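Local coordinates for Hut operon positive regulatory protein (Bacillus subtilis, PDB 4H4L) that binds hut mRNA as a hexamer in the presence of histidine and suppresses transcription termination, switching on the operon for histidine utilisation, at residues L12-L15 and L16-E20; V42-D46 and A47-I51. The protein carries 1 engineered substitution. All blocks are in the same frame, centred on the assembly; numbering follows the deposited sequence.

Contact 1 (L12-L15 and L16-E20)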
# COMPACT_ATOMS: atom_id res chain seq x y z
N LEU A 12 -8.26 24.47 -12.01
CA LEU A 12 -9.10 24.70 -13.17
C LEU A 12 -10.03 23.53 -13.46
O LEU A 12 -11.26 23.70 -13.43
CB LEU A 12 -8.25 24.99 -14.40
CG LEU A 12 -7.89 26.46 -14.54
CD1 LEU A 12 -6.90 26.68 -15.68
CD2 LEU A 12 -9.18 27.23 -14.77
N SER A 13 -9.42 22.37 -13.76
CA SER A 13 -10.13 21.11 -13.95
C SER A 13 -11.09 20.82 -12.80
O SER A 13 -12.20 20.31 -13.00
CB SER A 13 -9.12 19.97 -14.05
OG SER A 13 -8.40 19.86 -12.84
N VAL A 14 -10.65 21.13 -11.58
CA VAL A 14 -11.45 20.91 -10.38
C VAL A 14 -12.65 21.88 -10.26
O VAL A 14 -13.79 21.43 -10.08
CB VAL A 14 -10.57 20.94 -9.13
CG1 VAL A 14 -11.43 20.89 -7.89
CG2 VAL A 14 -9.62 19.76 -9.14
N LEU A 15 -12.38 23.18 -10.35
CA LEU A 15 -13.45 24.18 -10.44
C LEU A 15 -14.38 23.79 -11.59
O LEU A 15 -15.60 23.91 -11.50
CB LEU A 15 -12.89 25.58 -10.67
CG LEU A 15 -12.26 26.34 -9.48
CD1 LEU A 15 -10.96 27.00 -9.90
CD2 LEU A 15 -13.20 27.37 -8.83
N LEU A 16 -13.78 23.29 -12.66
CA LEU A 16 -14.54 22.92 -13.84
C LEU A 16 -15.49 21.78 -13.50
O LEU A 16 -16.69 21.85 -13.80
CB LEU A 16 -13.60 22.53 -14.97
CG LEU A 16 -14.18 21.75 -16.15
CD1 LEU A 16 -15.22 22.59 -16.90
CD2 LEU A 16 -13.03 21.30 -17.05
N LEU A 17 -14.95 20.77 -12.84
CA LEU A 17 -15.66 19.56 -12.49
C LEU A 17 -16.73 19.80 -11.44
O LEU A 17 -17.83 19.24 -11.52
CB LEU A 17 -14.65 18.54 -11.98
CG LEU A 17 -14.74 17.09 -12.39
CD1 LEU A 17 -13.56 16.40 -11.76
CD2 LEU A 17 -16.02 16.47 -11.88
N LEU A 18 -16.44 20.62 -10.44
CA LEU A 18 -17.42 20.82 -9.39
C LEU A 18 -18.56 21.76 -9.76
O LEU A 18 -19.45 22.00 -8.94
CB LEU A 18 -16.73 21.27 -8.11
CG LEU A 18 -15.57 20.38 -7.66
CD1 LEU A 18 -14.86 21.02 -6.49
CD2 LEU A 18 -16.04 18.95 -7.35
N ASN A 19 -18.54 22.26 -11.00
CA ASN A 19 -19.51 23.26 -11.48
C ASN A 19 -20.52 22.81 -12.55
O ASN A 19 -20.60 23.42 -13.62
CB ASN A 19 -18.79 24.55 -11.91
CG ASN A 19 -18.30 25.38 -10.73
OD1 ASN A 19 -18.98 25.49 -9.71
ND2 ASN A 19 -17.11 25.96 -10.86
N GLU A 20 -21.27 21.75 -12.23
CA GLU A 20 -22.51 21.36 -12.95
C GLU A 20 -22.34 21.10 -14.44
O GLU A 20 -22.80 21.89 -15.27
CB GLU A 20 -23.62 22.41 -12.74
CG GLU A 20 -24.27 22.39 -11.37
CD GLU A 20 -23.42 23.05 -10.29
OE1 GLU A 20 -23.25 22.45 -9.21
OE2 GLU A 20 -22.93 24.18 -10.53
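Val14 and Leu18, one helical turn apart, lie side by side and point the same way, with Val14 CG1 3.7 Å from Leu18 CD1. Val14 brings CG1 to this place by setting it anti to the backbone N (chi1 173°), which leaves CG2 beside that N. Behind the pair the backbone is closely knit: Leu18 N donates to Val14 O over 2.8 Å. The turns before it repeat the i to i+4 pattern, with Leu16 N bonded to Leu12 O at 2.7 Å and Leu17 N to Ser13 O at 2.8 Å. This is the C-terminal part of helix 9-17, which lies against the four-stranded antiparallel sheet of HutP. Val14, Leu17 and Leu18 meet strand 120-130, and Val14 and Leu18 also reach Phe141 on strand 137-147. Ser13 OG bonds to the carbonyls of Ile9 and Gly10 and to Ser124 OG, so a hydroxyl buried on this packed side is gripped within the fold. The other side is looser, and Leu15 and Asn19 there are only partly buried. Asn19 CB sits 3.3 Å from Leu15 O, and Asn19 ND2 comes within 2.6 Å of the same Leu15 O, at an angle too poor for a hydrogen bond. Asn19 N makes just a weak bond to Leu16 O, 3.4 Å long, as the chain leaves the helix. A second subunit reaches both sides, its Leu18 packing on Val14 and its Asn19 on Leu15, while Glu20, which is exposed, forms salt bridges to Arg8 and Arg11 of that subunit.

Contact 2 (V42-D46 and A47-I51). Engineered in segment 47-51: Ile51 (natural residue Val).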
# COMPACT_ATOMS: atom_id res chain seq x y z
N VAL A 42 -18.97 8.30 -15.27
CA VAL A 42 -18.87 6.85 -15.18
C VAL A 42 -19.22 6.44 -13.75
O VAL A 42 -18.77 7.07 -12.77
CB VAL A 42 -17.47 6.33 -15.64
CG1 VAL A 42 -16.34 6.88 -14.77
CG2 VAL A 42 -17.44 4.81 -15.72
N GLY A 43 -20.09 5.45 -13.63
CA GLY A 43 -20.35 4.79 -12.35
C GLY A 43 -19.97 3.31 -12.46
O GLY A 43 -20.47 2.60 -13.35
N SER A 44 -19.09 2.83 -11.57
CA SER A 44 -18.71 1.42 -11.62
C SER A 44 -18.37 0.74 -10.26
O SER A 44 -17.97 1.39 -9.30
CB SER A 44 -17.53 1.24 -12.58
OG SER A 44 -17.46 -0.10 -13.04
N MET A 45 -18.51 -0.58 -10.21
CA MET A 45 -17.90 -1.35 -9.14
C MET A 45 -16.56 -1.99 -9.62
O MET A 45 -15.96 -2.85 -8.96
CB MET A 45 -18.90 -2.36 -8.57
CG MET A 45 -19.57 -3.25 -9.60
SD MET A 45 -20.19 -4.74 -8.79
CE MET A 45 -20.10 -5.90 -10.16
N ASP A 46 -16.09 -1.52 -10.78
CA ASP A 46 -14.79 -1.91 -11.32
C ASP A 46 -13.95 -0.68 -11.64
O ASP A 46 -14.34 0.17 -12.45
CB ASP A 46 -14.97 -2.75 -12.60
CG ASP A 46 -15.65 -4.10 -12.34
OD1 ASP A 46 -15.13 -4.93 -11.54
OD2 ASP A 46 -16.71 -4.35 -12.97
N ALA A 47 -12.79 -0.59 -11.00
CA ALA A 47 -11.84 0.45 -11.36
C ALA A 47 -11.48 0.51 -12.87
O ALA A 47 -11.25 1.58 -13.43
CB ALA A 47 -10.58 0.27 -10.53
N HIS A 48 -11.44 -0.66 -13.52
CA HIS A 48 -11.03 -0.76 -14.92
C HIS A 48 -11.98 -0.06 -15.83
O HIS A 48 -11.55 0.57 -16.80
CB HIS A 48 -10.67 -2.20 -15.34
CG HIS A 48 -11.82 -3.17 -15.38
ND1 HIS A 48 -12.28 -3.72 -16.53
CD2 HIS A 48 -12.59 -3.73 -14.35
CE1 HIS A 48 -13.31 -4.56 -16.26
NE2 HIS A 48 -13.50 -4.57 -14.92
N LYS A 49 -13.27 -0.11 -15.51
CA LYS A 49 -14.27 0.64 -16.27
C LYS A 49 -14.04 2.12 -16.13
O LYS A 49 -14.26 2.87 -17.10
CB LYS A 49 -15.69 0.34 -15.81
CG LYS A 49 -16.50 -0.37 -16.85
CD LYS A 49 -17.00 -1.70 -16.31
CE LYS A 49 -17.14 -2.73 -17.44
NZ LYS A 49 -17.52 -4.08 -16.94
N VAL A 50 -13.61 2.55 -14.94
CA VAL A 50 -13.35 3.99 -14.72
C VAL A 50 -12.15 4.45 -15.58
O VAL A 50 -12.20 5.48 -16.26
CB VAL A 50 -13.23 4.32 -13.21
CG1 VAL A 50 -12.62 5.69 -12.96
CG2 VAL A 50 -14.62 4.22 -12.54
N ILE A 51 -11.09 3.66 -15.59
CA ILE A 51 -9.91 3.95 -16.40
C ILE A 51 -10.28 3.99 -17.90
O ILE A 51 -9.84 4.88 -18.63
CB ILE A 51 -8.80 2.91 -16.08
CG1 ILE A 51 -8.41 2.99 -14.60
CG2 ILE A 51 -7.59 3.06 -17.01
CD1 ILE A 51 -7.59 1.82 -14.12
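Val42 and Val50 meet where strand 36-44, outermost in the sheet of this chain, turns back into helix 47-60, a tight beta-to-alpha connection in which the two short axes run almost antiparallel (165°) and 7.7 Å apart. The valine side chains cross at about a right angle, Val42 CG1 lying 3.9 Å from Val50 CG2. Next to them Ser44 OG rests against Lys49 CB at 3.3 Å. At the turn, Asp46 occupies the N-cap position, although its carboxylate makes no capping bond. Its side chain lies beside that of His48, in a detailed geometry that is doubtful, while Asp46 OD2 stays 4.1 Å from Lys49 NZ, too far for a salt bridge. With an alanine here, the ammonium of Lys49 is likely to be left without its nearby opposite charge. Further out, Val50 packs on Val100 and Leu102 of the adjacent strand 99-109, and Gly94 of a third subunit meets His48. The turn is closed mainly by a side chain: Asp46 O takes only a weak bond from Lys49 N, whereas Ser44 OG, anti to the serine's own N (chi1 -158°), makes an ST turn by accepting Asp46 N at 3.0 Å.

How the contacts relate
Contact 1 comes first along the chain and closes before contact 2 opens; their centres are 20 Å apart and their nearest atoms about 9 Å, without touching. The antiparallel sheet lies between helix 9-17 and helix 47-60. Strand 99-109 serves both: Leu107, Ala105 and Arg103 meet helix 9-17 on one face, whereas Val100 and Leu102 meet Val50 on the other, so the two helices sit on opposite faces. Contact 2 also includes part of the sheet itself, the end of strand 36-44. Each contact looks toward a different neighbour in the hexamer, 12-20 toward the second subunit and 42-51 toward the third, so that assembly interfaces form on both sides of the sheet.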